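Local coordinates for protein SidF, inhibitor of growth family, member 3 (Legionella pneumophila subsp. pneumophila, PDB 4FYE) that dephosphorylates phosphoinositide membrane lipids, probably removing the 3-phosphate of phosphatidylinositol 3,4,5-trisphosphate, at residues L241-M246 with G271-Y276; K291-I296 with S508-Y513; I296-V301 with D385-S390. The protein carries 1 engineered substitution. All blocks are in the same frame, centred on the assembly; numbering follows the deposited sequence.

In the fold
Helix 284-311 unites the three contacts: interaction 2 uses its residues 291-296, interaction 3 uses 296-301, and interaction 1 lies against both. Their centres are about 15 Å (1 and 2), 14 Å (1 and 3) and 13 Å (2 and 3) apart. I296 is shared by interactions 2 and 3. R273 of interaction 1 reaches Q298 of interaction 3 through a probable NH1-OE1 hydrogen bond of 2.8 Å, while L241 CD2 rests 3.8 Å from V293 CG2 of interaction 2. Interaction 1 borders the loop after strand 641-645, whose sequence is consistent with the phosphate-binding P-loop of cysteine-dependent phosphatases; interaction 2 lies out toward helix 482-514.

Interaction 1 of 3, residues L241-M246 with G271-Y276; sequences LGNSSM and GARMPY
N243 and R273 meet by van der Waals packing: the amide oxygen OD1 of N243 sits 3.7 Å from R273 CG and equally close to R273 CA, so the amide touches the root of the arginine and not its charged end. N243 CG stands beside its own backbone N (chi1 -77°), which brings OD1 round to the arginine. The amide and guanidinium planes are 83° apart, nearly perpendicular, and the two side chains pass at a slant. The nearest pair of CA atoms is that of N243 and R273, 5.9 Å apart.

Backbone hydrogen bonding across the contact amounts to one weak bond, from G271 N to S244 O, long at 3.3 Å although nearly straight at 169°. It ties the loop before strand 247-254 to the loop after strand 260-268, the two strands being neighbouring antiparallel members of the six-stranded sheet. The pair borders the loop after strand 641-645, probably the phosphate-binding P-loop: A272 makes a backbone hydrogen bond with K647, and S245 OG a weak one with S648 O.

Polar groups find partners outside the two loops. The arginine chain, bent at chi2 and chi3, delivers its guanidinium to Q298, to a salt bridge with E356 and to a cation-pi contact with Y358. The N243 backbone N is bonded to E300, and its ND2 weakly to N297 O.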
ATOM      1  N   LEU A 241     -13.407  -9.973 -10.737  1.00 78.72           N
ATOM      2  CA  LEU A 241     -12.927  -8.614 -10.925  1.00 73.98           C
ATOM      3  C   LEU A 241     -12.826  -7.874  -9.614  1.00 72.80           C
ATOM      4  O   LEU A 241     -13.463  -8.257  -8.610  1.00 66.07           O
ATOM      5  CB  LEU A 241     -13.870  -7.833 -11.817  1.00 69.68           C
ATOM      6  CG  LEU A 241     -14.167  -8.435 -13.177  1.00 73.34           C
ATOM      7  CD1 LEU A 241     -15.122  -7.487 -13.900  1.00 72.43           C
ATOM      8  CD2 LEU A 241     -12.883  -8.631 -13.968  1.00 65.76           C
ATOM      9  N   GLY A 242     -12.044  -6.791  -9.643  1.00 69.55           N
ATOM     10  CA  GLY A 242     -11.871  -5.960  -8.477  1.00 72.53           C
ATOM     11  C   GLY A 242     -10.527  -6.113  -7.810  1.00 75.06           C
ATOM     12  O   GLY A 242      -9.911  -7.188  -7.834  1.00 75.00           O
ATOM     13  N   ASN A 243     -10.067  -5.001  -7.247  1.00 68.30           N
ATOM     14  CA  ASN A 243      -8.899  -4.972  -6.367  1.00 80.49           C
ATOM     15  C   ASN A 243      -9.152  -5.501  -4.935  1.00 79.31           C
ATOM     16  O   ASN A 243     -10.291  -5.589  -4.444  1.00 73.99           O
ATOM     17  CB  ASN A 243      -8.351  -3.539  -6.296  1.00 76.22           C
ATOM     18  CG  ASN A 243      -7.572  -3.175  -7.534  1.00 75.12           C
ATOM     19  OD1 ASN A 243      -6.681  -3.921  -7.933  1.00 75.78           O
ATOM     20  ND2 ASN A 243      -7.917  -2.043  -8.168  1.00 71.23           N
ATOM     21  N   SER A 244      -8.085  -5.860  -4.253  1.00 77.69           N
ATOM     22  CA  SER A 244      -8.268  -6.150  -2.846  1.00 92.20           C
ATOM     23  C   SER A 244      -7.012  -5.860  -2.066  1.00 84.15           C
ATOM     24  O   SER A 244      -5.919  -5.608  -2.633  1.00 71.85           O
ATOM     25  CB  SER A 244      -8.884  -7.562  -2.551  1.00 98.09           C
ATOM     26  OG  SER A 244      -8.073  -8.642  -3.014  1.00 87.91           O
ATOM     27  N   SER A 245      -7.228  -5.867  -0.756  1.00 88.97           N
ATOM     28  CA  SER A 245      -6.265  -5.407   0.221  1.00 94.16           C
ATOM     29  C   SER A 245      -5.872  -3.920  -0.045  1.00 84.78           C
ATOM     30  O   SER A 245      -4.737  -3.529   0.264  1.00 95.54           O
ATOM     31  CB  SER A 245      -5.070  -6.403   0.289  1.00 93.33           C
ATOM     32  OG  SER A 245      -3.839  -5.805   0.695  1.00113.53           O
ATOM     33  N   MET A 246      -6.787  -3.103  -0.615  1.00 71.12           N
ATOM     34  CA  MET A 246      -6.477  -1.660  -0.767  1.00 54.75           C
ATOM     35  C   MET A 246      -6.963  -0.872   0.398  1.00 47.55           C
ATOM     36  O   MET A 246      -8.151  -0.821   0.694  1.00 51.85           O
ATOM     37  CB  MET A 246      -6.983  -1.017  -2.058  1.00 55.88           C
ATOM     38  CG  MET A 246      -6.106   0.124  -2.517  1.00 51.63           C
ATOM     39  SD  MET A 246      -6.464   0.648  -4.195  0.59 46.54           S
ATOM     40  CE  MET A 246      -5.517   2.170  -4.183  1.00 44.20           C
ATOM     41  N   GLY A 271      -2.891  -4.929  -3.873  1.00 68.38           N
ATOM     42  CA  GLY A 271      -2.059  -6.104  -3.963  1.00 72.62           C
ATOM     43  C   GLY A 271      -2.080  -6.351  -5.443  1.00 73.78           C
ATOM     44  O   GLY A 271      -2.352  -5.425  -6.190  1.00 74.54           O
ATOM     45  N   ALA A 272      -1.754  -7.545  -5.899  1.00 76.52           N
ATOM     46  CA  ALA A 272      -1.689  -7.727  -7.331  1.00 74.47           C
ATOM     47  C   ALA A 272      -3.029  -7.311  -7.918  1.00 76.63           C
ATOM     48  O   ALA A 272      -4.091  -7.629  -7.390  1.00 79.12           O
ATOM     49  CB  ALA A 272      -1.381  -9.170  -7.668  1.00 82.11           C
ATOM     50  N   ARG A 273      -2.951  -6.575  -9.017  1.00 78.59           N
ATOM     51  CA  ARG A 273      -4.106  -5.997  -9.673  1.00 68.60           C
ATOM     52  C   ARG A 273      -4.674  -7.061 -10.551  1.00 65.50           C
ATOM     53  O   ARG A 273      -5.649  -6.855 -11.255  1.00 60.85           O
ATOM     54  CB  ARG A 273      -3.678  -4.845 -10.562  1.00 71.65           C
ATOM     55  CG  ARG A 273      -3.588  -3.513  -9.863  1.00 63.12           C
ATOM     56  CD  ARG A 273      -2.511  -2.668 -10.492  1.00 55.81           C
ATOM     57  NE  ARG A 273      -1.614  -2.153  -9.481  1.00 50.75           N
ATOM     58  CZ  ARG A 273      -1.347  -0.871  -9.320  1.00 56.42           C
ATOM     59  NH1 ARG A 273      -1.907   0.023 -10.110  1.00 55.07           N
ATOM     60  NH2 ARG A 273      -0.521  -0.486  -8.369  1.00 49.14           N
ATOM     61  N   MET A 274      -4.011  -8.199 -10.542  1.00 67.33           N
ATOM     62  CA  MET A 274      -4.345  -9.220 -11.439  1.00 66.41           C
ATOM     63  C   MET A 274      -4.625 -10.424 -10.654  1.00 67.63           C
ATOM     64  O   MET A 274      -3.995 -10.656  -9.642  1.00 68.90           O
ATOM     65  CB  MET A 274      -3.194  -9.453 -12.342  1.00 70.00           C
ATOM     66  CG  MET A 274      -1.932  -9.687 -11.597  1.00 64.40           C
ATOM     67  SD  MET A 274      -1.000 -10.688 -12.761  1.00 73.32           S
ATOM     68  CE  MET A 274      -0.255  -9.306 -13.609  1.00 74.23           C
ATOM     69  N   PRO A 275      -5.596 -11.206 -11.119  1.00 73.81           N
ATOM     70  CA  PRO A 275      -5.891 -12.430 -10.410  1.00 76.91           C
ATOM     71  C   PRO A 275      -4.813 -13.486 -10.713  1.00 83.20           C
ATOM     72  O   PRO A 275      -4.905 -14.281 -11.658  1.00 85.05           O
ATOM     73  CB  PRO A 275      -7.281 -12.814 -10.935  1.00 76.97           C
ATOM     74  CG  PRO A 275      -7.552 -11.932 -12.132  1.00 69.77           C
ATOM     75  CD  PRO A 275      -6.348 -11.084 -12.384  1.00 65.26           C
ATOM     76  N   TYR A 276      -3.778 -13.428  -9.902  1.00 91.32           N
ATOM     77  CA  TYR A 276      -2.683 -14.391  -9.845  1.00109.90           C
ATOM     78  C   TYR A 276      -3.019 -15.888 -10.032  1.00108.97           C
ATOM     79  O   TYR A 276      -2.427 -16.556 -10.880  1.00108.76           O
ATOM     80  CB  TYR A 276      -1.950 -14.215  -8.498  1.00124.08           C
ATOM     81  CG  TYR A 276      -2.819 -14.045  -7.221  1.00132.94           C
ATOM     82  CD1 TYR A 276      -4.236 -14.137  -7.238  1.00138.84           C
ATOM     83  CD2 TYR A 276      -2.204 -13.812  -5.990  1.00126.78           C
ATOM     84  CE1 TYR A 276      -4.985 -13.979  -6.072  1.00131.93           C
ATOM     85  CE2 TYR A 276      -2.938 -13.654  -4.826  1.00133.66           C
ATOM     86  CZ  TYR A 276      -4.316 -13.740  -4.866  1.00134.23           C
ATOM     87  OH  TYR A 276      -4.992 -13.580  -3.686  1.00133.06           O
TER

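Interaction 2 of 3, residues K291-I296 with S508-Y513; sequences KAVTLI and SYFEEY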
ATOM      1  N   LYS A 291      -4.430 -10.215 -18.711  1.00 63.73           N
ATOM      2  CA  LYS A 291      -3.975  -8.865 -19.077  1.00 65.13           C
ATOM      3  C   LYS A 291      -5.104  -7.833 -19.073  1.00 65.82           C
ATOM      4  O   LYS A 291      -4.879  -6.676 -18.740  1.00 67.14           O
ATOM      5  CB  LYS A 291      -3.311  -8.866 -20.445  1.00 66.24           C
ATOM      6  CG  LYS A 291      -1.830  -8.574 -20.416  1.00 69.66           C
ATOM      7  CD  LYS A 291      -1.159  -8.723 -21.786  1.00 75.28           C
ATOM      8  CE  LYS A 291      -0.504 -10.092 -21.942  1.00 77.68           C
ATOM      9  NZ  LYS A 291       0.465 -10.125 -23.067  1.00 82.12           N
ATOM     10  N   ALA A 292      -6.309  -8.251 -19.461  1.00 68.05           N
ATOM     11  CA  ALA A 292      -7.434  -7.324 -19.576  1.00 69.48           C
ATOM     12  C   ALA A 292      -7.967  -6.927 -18.213  1.00 70.25           C
ATOM     13  O   ALA A 292      -8.352  -5.754 -18.008  1.00 59.65           O
ATOM     14  CB  ALA A 292      -8.560  -7.914 -20.400  1.00 67.21           C
ATOM     15  N   VAL A 293      -8.038  -7.921 -17.317  1.00 66.28           N
ATOM     16  CA  VAL A 293      -8.539  -7.673 -15.984  1.00 63.37           C
ATOM     17  C   VAL A 293      -7.598  -6.707 -15.302  1.00 61.57           C
ATOM     18  O   VAL A 293      -8.022  -5.864 -14.532  1.00 63.68           O
ATOM     19  CB  VAL A 293      -8.581  -8.952 -15.178  1.00 62.06           C
ATOM     20  CG1 VAL A 293      -8.744  -8.662 -13.710  1.00 54.09           C
ATOM     21  CG2 VAL A 293      -9.706  -9.819 -15.699  1.00 65.15           C
ATOM     22  N   THR A 294      -6.318  -6.798 -15.608  1.00 57.73           N
ATOM     23  CA  THR A 294      -5.453  -5.951 -14.891  1.00 54.26           C
ATOM     24  C   THR A 294      -5.650  -4.524 -15.340  1.00 56.69           C
ATOM     25  O   THR A 294      -5.563  -3.600 -14.503  1.00 51.08           O
ATOM     26  CB  THR A 294      -3.969  -6.452 -14.712  1.00 61.35           C
ATOM     27  OG1 THR A 294      -3.023  -5.528 -15.256  1.00 66.53           O
ATOM     28  CG2 THR A 294      -3.705  -7.898 -15.174  1.00 52.82           C
ATOM     29  N   LEU A 295      -5.984  -4.345 -16.636  1.00 53.33           N
ATOM     30  CA  LEU A 295      -6.373  -3.052 -17.169  1.00 50.81           C
ATOM     31  C   LEU A 295      -7.707  -2.570 -16.532  1.00 53.27           C
ATOM     32  O   LEU A 295      -7.827  -1.451 -16.037  1.00 56.75           O
ATOM     33  CB  LEU A 295      -6.579  -3.168 -18.651  1.00 56.23           C
ATOM     34  CG  LEU A 295      -6.209  -2.103 -19.673  1.00 54.76           C
ATOM     35  CD1 LEU A 295      -7.422  -1.911 -20.560  1.00 54.89           C
ATOM     36  CD2 LEU A 295      -5.776  -0.784 -19.095  1.00 51.59           C
ATOM     37  N   ILE A 296      -8.704  -3.425 -16.527  1.00 52.18           N
ATOM     38  CA  ILE A 296      -9.926  -3.171 -15.822  1.00 54.84           C
ATOM     39  C   ILE A 296      -9.676  -2.681 -14.353  1.00 58.18           C
ATOM     40  O   ILE A 296     -10.115  -1.565 -13.960  1.00 59.65           O
ATOM     41  CB  ILE A 296     -10.824  -4.407 -15.954  1.00 57.43           C
ATOM     42  CG1 ILE A 296     -11.441  -4.414 -17.373  1.00 59.37           C
ATOM     43  CG2 ILE A 296     -11.884  -4.420 -14.872  1.00 59.31           C
ATOM     44  CD1 ILE A 296     -12.083  -5.725 -17.787  1.00 59.77           C
ATOM     45  N   SER A 508     -12.896  -4.808 -25.161  1.00 76.18           N
ATOM     46  CA  SER A 508     -13.752  -5.627 -26.043  1.00 79.90           C
ATOM     47  C   SER A 508     -13.335  -7.091 -25.969  1.00 83.39           C
ATOM     48  O   SER A 508     -14.195  -7.987 -25.845  1.00 89.26           O
ATOM     49  CB  SER A 508     -13.760  -5.140 -27.490  1.00 75.61           C
ATOM     50  OG  SER A 508     -14.350  -3.859 -27.586  1.00 76.56           O
ATOM     51  N   TYR A 509     -12.028  -7.357 -26.019  1.00 77.40           N
ATOM     52  CA  TYR A 509     -11.656  -8.738 -26.004  1.00 77.76           C
ATOM     53  C   TYR A 509     -12.175  -9.432 -24.744  1.00 77.74           C
ATOM     54  O   TYR A 509     -12.645 -10.556 -24.821  1.00 81.19           O
ATOM     55  CB  TYR A 509     -10.159  -8.930 -26.174  1.00 78.23           C
ATOM     56  CG  TYR A 509      -9.728 -10.354 -25.874  1.00 76.80           C
ATOM     57  CD1 TYR A 509      -9.507 -10.770 -24.564  1.00 73.97           C
ATOM     58  CD2 TYR A 509      -9.559 -11.284 -26.884  1.00 80.97           C
ATOM     59  CE1 TYR A 509      -9.135 -12.063 -24.271  1.00 74.11           C
ATOM     60  CE2 TYR A 509      -9.170 -12.589 -26.588  1.00 83.76           C
ATOM     61  CZ  TYR A 509      -8.956 -12.966 -25.277  1.00 77.05           C
ATOM     62  OH  TYR A 509      -8.578 -14.251 -24.960  1.00 79.77           O
ATOM     63  N   PHE A 510     -12.097  -8.780 -23.582  1.00 77.13           N
ATOM     64  CA  PHE A 510     -12.595  -9.439 -22.364  1.00 79.02           C
ATOM     65  C   PHE A 510     -14.115  -9.652 -22.362  1.00 77.83           C
ATOM     66  O   PHE A 510     -14.575 -10.672 -21.857  1.00 76.39           O
ATOM     67  CB  PHE A 510     -12.142  -8.732 -21.068  1.00 72.44           C
ATOM     68  CG  PHE A 510     -12.614  -9.418 -19.806  1.00 69.23           C
ATOM     69  CD1 PHE A 510     -13.818  -9.060 -19.193  1.00 69.38           C
ATOM     70  CD2 PHE A 510     -11.860 -10.425 -19.219  1.00 70.64           C
ATOM     71  CE1 PHE A 510     -14.250  -9.685 -18.009  1.00 65.24           C
ATOM     72  CE2 PHE A 510     -12.274 -11.037 -18.021  1.00 69.14           C
ATOM     73  CZ  PHE A 510     -13.485 -10.678 -17.430  1.00 64.92           C
ATOM     74  N   GLU A 511     -14.864  -8.673 -22.888  1.00 84.03           N
ATOM     75  CA  GLU A 511     -16.352  -8.730 -23.031  1.00 89.52           C
ATOM     76  C   GLU A 511     -16.845 -10.035 -23.658  1.00 89.33           C
ATOM     77  O   GLU A 511     -17.823 -10.603 -23.173  1.00 85.65           O
ATOM     78  CB  GLU A 511     -16.910  -7.520 -23.819  1.00 93.55           C
ATOM     79  CG  GLU A 511     -17.106  -6.243 -22.975  1.00100.88           C
ATOM     80  CD  GLU A 511     -17.328  -4.961 -23.801  1.00104.17           C
ATOM     81  OE1 GLU A 511     -18.066  -5.006 -24.820  1.00104.65           O
ATOM     82  OE2 GLU A 511     -16.766  -3.891 -23.435  1.00 99.91           O
ATOM     83  N   GLU A 512     -16.144 -10.490 -24.712  1.00 90.34           N
ATOM     84  CA  GLU A 512     -16.419 -11.769 -25.393  1.00 95.97           C
ATOM     85  C   GLU A 512     -15.880 -12.957 -24.616  1.00 96.70           C
ATOM     86  O   GLU A 512     -16.597 -13.949 -24.417  1.00 99.46           O
ATOM     87  CB  GLU A 512     -15.810 -11.814 -26.808  1.00100.19           C
ATOM     88  CG  GLU A 512     -16.718 -11.387 -27.950  1.00106.20           C
ATOM     89  CD  GLU A 512     -18.025 -12.175 -28.054  1.00113.25           C
ATOM     90  OE1 GLU A 512     -18.005 -13.391 -28.403  1.00119.09           O
ATOM     91  OE2 GLU A 512     -19.088 -11.550 -27.815  1.00111.81           O
ATOM     92  N   TYR A 513     -14.609 -12.867 -24.206  1.00 92.50           N
ATOM     93  CA  TYR A 513     -13.979 -13.961 -23.505  1.00 90.71           C
ATOM     94  C   TYR A 513     -14.784 -14.296 -22.270  1.00 89.30           C
ATOM     95  O   TYR A 513     -14.911 -15.465 -21.886  1.00 93.69           O
ATOM     96  CB  TYR A 513     -12.528 -13.655 -23.140  1.00 89.94           C
ATOM     97  CG  TYR A 513     -11.830 -14.831 -22.420  1.00 94.57           C
ATOM     98  CD1 TYR A 513     -11.986 -15.022 -21.045  1.00 89.46           C
ATOM     99  CD2 TYR A 513     -11.035 -15.760 -23.121  1.00 96.40           C
ATOM    100  CE1 TYR A 513     -11.383 -16.073 -20.387  1.00 89.87           C
ATOM    101  CE2 TYR A 513     -10.415 -16.813 -22.460  1.00 92.68           C
ATOM    102  CZ  TYR A 513     -10.598 -16.956 -21.093  1.00 93.71           C
ATOM    103  OH  TYR A 513     -10.003 -17.968 -20.388  1.00 94.97           O
TER
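F510 supplies the flat group of this contact, and three apolar side chains of helix 284-311 approach its ring obliquely, all from one side of the ring plane. V293 CG2 comes within 3.7 Å of F510 CE2 and 4.2 Å of its CD2. From the same side, but beside the other ortho carbon, I296 CD1 lies 4.0 Å from F510 CD1, its chain crossing F510 at about a right angle. The third partner touches the root of the phenylalanine: A292 CB is 3.7 Å from F510 CB. The ring is carried forward because CG of F510 lies anti to the backbone N (chi1 -178°), and it thereby bridges A292, V293 and I296, three residues spanning little more than one turn.

The two short segments have axes 9.7 Å apart at closest approach and cross steeply, with a signed crossing angle of -117°. A292 and F510 have the nearest CA atoms, 6.2 Å apart, and their CB atoms meet directly there. Helix 482-514 lies within a predicted coiled-coil region, and F507 on it also packs on I296. V293 in turn is backed by P275 and I296 by L217.

Every contact across the pair joins carbon to carbon, and no hydrogen bond crosses it. With all four touching residues buried, the association is therefore apolar and weakly directional, resting on shape and on exclusion of water.

Interaction 3 of 3, residues I296-V301 with D385-S390; sequences INQEEV and DAFDGS
F387 reaches from the last turn of helix 373-387 to Q298 and E299 on helix 284-311, with its CB pointing toward that helix. Beyond CB and CG the contact runs down one side of the ring: CD2 lies 3.9 Å from Q298 CG, CE2 is 4.1 Å from E299 CB, and CZ, at the tip, closes to 3.8 Å from the same CB. All these approaches are oblique to the ring. CE2 also touches L295 CD2, and the side chain packs on I302 and Y410 as well.

Of the two polar side chains, aliphatic carbons make the contact with the ring. Q298 CG is anti to its backbone N (chi1 -167°), and the chain then bends at chi2, sliding past F387 in the opposite direction with amide and ring planes 49° apart. Its amide is held by R273 through OE1 and by E356 through NE2. E299 extends beyond CG to a salt bridge with R213. The buried polar ends are thus satisfied away from the phenylalanine.

F387 O accepts two hydrogen bonds from S390, from N at 3.0 Å and from OG at 3.1 Å, both on the same face of the carbonyl plane; the hydroxyl stands 38° out of it. The S390 N bond closes a type II beta turn, F387 to S390, with G389 at positive phi, the kind of tight reversal that here takes helix 373-387 directly into strand 391-399.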
ATOM      1  N   ILE A 296      -8.704  -3.425 -16.527  1.00 52.18           N
ATOM      2  CA  ILE A 296      -9.926  -3.171 -15.822  1.00 54.84           C
ATOM      3  C   ILE A 296      -9.676  -2.681 -14.353  1.00 58.18           C
ATOM      4  O   ILE A 296     -10.115  -1.565 -13.960  1.00 59.65           O
ATOM      5  CB  ILE A 296     -10.824  -4.407 -15.954  1.00 57.43           C
ATOM      6  CG1 ILE A 296     -11.441  -4.414 -17.373  1.00 59.37           C
ATOM      7  CG2 ILE A 296     -11.884  -4.420 -14.872  1.00 59.31           C
ATOM      8  CD1 ILE A 296     -12.083  -5.725 -17.787  1.00 59.77           C
ATOM      9  N   ASN A 297      -8.948  -3.470 -13.567  1.00 54.97           N
ATOM     10  CA  ASN A 297      -8.519  -3.042 -12.248  1.00 48.97           C
ATOM     11  C   ASN A 297      -7.658  -1.800 -12.251  1.00 52.51           C
ATOM     12  O   ASN A 297      -7.802  -0.975 -11.347  1.00 51.33           O
ATOM     13  CB  ASN A 297      -7.765  -4.145 -11.609  1.00 49.48           C
ATOM     14  CG  ASN A 297      -8.644  -5.306 -11.283  1.00 52.07           C
ATOM     15  OD1 ASN A 297      -9.898  -5.228 -11.355  1.00 51.39           O
ATOM     16  ND2 ASN A 297      -8.003  -6.406 -10.888  1.00 50.19           N
ATOM     17  N   GLN A 298      -6.790  -1.623 -13.259  1.00 50.76           N
ATOM     18  CA  GLN A 298      -6.112  -0.333 -13.389  1.00 48.17           C
ATOM     19  C   GLN A 298      -7.112   0.853 -13.454  1.00 47.32           C
ATOM     20  O   GLN A 298      -6.857   1.886 -12.855  1.00 46.49           O
ATOM     21  CB  GLN A 298      -5.187  -0.270 -14.596  1.00 49.54           C
ATOM     22  CG  GLN A 298      -4.283   0.953 -14.515  1.00 50.62           C
ATOM     23  CD  GLN A 298      -3.484   1.015 -13.222  1.00 51.51           C
ATOM     24  OE1 GLN A 298      -3.061  -0.017 -12.712  1.00 52.81           O
ATOM     25  NE2 GLN A 298      -3.220   2.231 -12.723  1.00 51.62           N
ATOM     26  N   GLU A 299      -8.238   0.732 -14.159  1.00 47.92           N
ATOM     27  CA  GLU A 299      -9.165   1.843 -14.115  1.00 50.92           C
ATOM     28  C   GLU A 299      -9.780   2.084 -12.737  1.00 49.63           C
ATOM     29  O   GLU A 299      -9.883   3.245 -12.315  1.00 52.57           O
ATOM     30  CB  GLU A 299     -10.117   2.000 -15.338  1.00 58.13           C
ATOM     31  CG  GLU A 299     -11.237   0.975 -15.519  1.00 68.52           C
ATOM     32  CD  GLU A 299     -12.314   1.398 -16.546  1.00 69.46           C
ATOM     33  OE1 GLU A 299     -13.476   0.974 -16.394  1.00 85.43           O
ATOM     34  OE2 GLU A 299     -12.053   2.135 -17.517  1.00 70.82           O
ATOM     35  N   GLU A 300     -10.017   1.027 -11.965  1.00 47.87           N
ATOM     36  CA  GLU A 300     -10.515   1.194 -10.606  1.00 46.13           C
ATOM     37  C   GLU A 300      -9.515   1.958  -9.776  1.00 48.64           C
ATOM     38  O   GLU A 300      -9.861   2.866  -9.035  1.00 51.68           O
ATOM     39  CB  GLU A 300     -10.841  -0.141  -9.965  1.00 46.84           C
ATOM     40  CG  GLU A 300     -11.522  -0.071  -8.576  1.00 49.42           C
ATOM     41  CD  GLU A 300     -11.401  -1.369  -7.739  1.00 60.12           C
ATOM     42  OE1 GLU A 300     -11.525  -1.303  -6.481  1.00 75.99           O
ATOM     43  OE2 GLU A 300     -11.155  -2.473  -8.296  1.00 55.88           O
ATOM     44  N   VAL A 301      -8.247   1.616  -9.930  1.00 47.78           N
ATOM     45  CA  VAL A 301      -7.192   2.374  -9.283  1.00 43.80           C
ATOM     46  C   VAL A 301      -7.248   3.869  -9.643  1.00 42.82           C
ATOM     47  O   VAL A 301      -6.930   4.696  -8.801  1.00 46.14           O
ATOM     48  CB  VAL A 301      -5.785   1.777  -9.619  1.00 41.95           C
ATOM     49  CG1 VAL A 301      -4.604   2.714  -9.253  1.00 38.84           C
ATOM     50  CG2 VAL A 301      -5.660   0.434  -8.973  1.00 42.55           C
ATOM     51  N   ASP A 385       1.214   2.147 -18.047  1.00 58.12           N
ATOM     52  CA  ASP A 385       1.696   2.954 -19.202  1.00 61.07           C
ATOM     53  C   ASP A 385       0.644   3.079 -20.314  1.00 60.21           C
ATOM     54  O   ASP A 385       0.690   4.029 -21.105  1.00 60.17           O
ATOM     55  CB  ASP A 385       3.015   2.413 -19.787  1.00 64.64           C
ATOM     56  CG  ASP A 385       4.276   3.078 -19.190  1.00 68.79           C
ATOM     57  OD1 ASP A 385       4.227   4.247 -18.703  1.00 65.96           O
ATOM     58  OD2 ASP A 385       5.343   2.396 -19.215  1.00 69.49           O
ATOM     59  N   ALA A 386      -0.277   2.113 -20.381  1.00 59.93           N
ATOM     60  CA  ALA A 386      -1.415   2.144 -21.322  1.00 58.05           C
ATOM     61  C   ALA A 386      -2.250   3.367 -21.071  1.00 60.43           C
ATOM     62  O   ALA A 386      -2.643   4.075 -22.035  1.00 62.62           O
ATOM     63  CB  ALA A 386      -2.286   0.909 -21.137  1.00 54.47           C
ATOM     64  N   PHE A 387      -2.517   3.637 -19.784  1.00 53.37           N
ATOM     65  CA  PHE A 387      -3.303   4.825 -19.426  1.00 54.95           C
ATOM     66  C   PHE A 387      -2.476   6.090 -19.365  1.00 53.81           C
ATOM     67  O   PHE A 387      -3.043   7.188 -19.484  1.00 57.39           O
ATOM     68  CB  PHE A 387      -4.048   4.640 -18.094  1.00 53.39           C
ATOM     69  CG  PHE A 387      -5.400   3.946 -18.221  1.00 53.05           C
ATOM     70  CD1 PHE A 387      -6.532   4.638 -18.727  1.00 52.03           C
ATOM     71  CD2 PHE A 387      -5.568   2.624 -17.800  1.00 48.77           C
ATOM     72  CE1 PHE A 387      -7.797   4.025 -18.787  1.00 48.20           C
ATOM     73  CE2 PHE A 387      -6.842   2.009 -17.874  1.00 51.97           C
ATOM     74  CZ  PHE A 387      -7.960   2.721 -18.349  1.00 49.14           C
ATOM     75  N   ASP A 388      -1.149   5.952 -19.235  1.00 53.61           N
ATOM     76  CA  ASP A 388      -0.276   7.129 -19.036  1.00 55.39           C
ATOM     77  C   ASP A 388      -0.429   8.193 -20.089  1.00 60.83           C
ATOM     78  O   ASP A 388      -0.438   7.917 -21.311  1.00 68.17           O
ATOM     79  CB  ASP A 388       1.213   6.791 -18.744  1.00 58.62           C
ATOM     80  CG  ASP A 388       2.104   8.067 -18.640  1.00 67.31           C
ATOM     81  OD1 ASP A 388       2.251   8.791 -19.662  1.00 73.69           O
ATOM     82  OD2 ASP A 388       2.614   8.393 -17.557  1.00 62.70           O
ATOM     83  N   GLY A 389      -0.587   9.420 -19.595  1.00 64.27           N
ATOM     84  CA  GLY A 389      -0.799  10.621 -20.410  1.00 66.02           C
ATOM     85  C   GLY A 389      -2.070  10.627 -21.262  1.00 71.19           C
ATOM     86  O   GLY A 389      -2.138  11.327 -22.325  1.00 74.59           O
ATOM     87  N   SER A 390      -3.075   9.849 -20.852  1.00 65.68           N
ATOM     88  CA  SER A 390      -4.417  10.053 -21.425  1.00 66.92           C
ATOM     89  C   SER A 390      -5.502  10.135 -20.310  1.00 65.55           C
ATOM     90  O   SER A 390      -5.171  10.395 -19.129  1.00 56.83           O
ATOM     91  CB  SER A 390      -4.707   8.988 -22.454  1.00 61.14           C
ATOM     92  OG  SER A 390      -5.111   7.864 -21.733  1.00 67.32           O
TER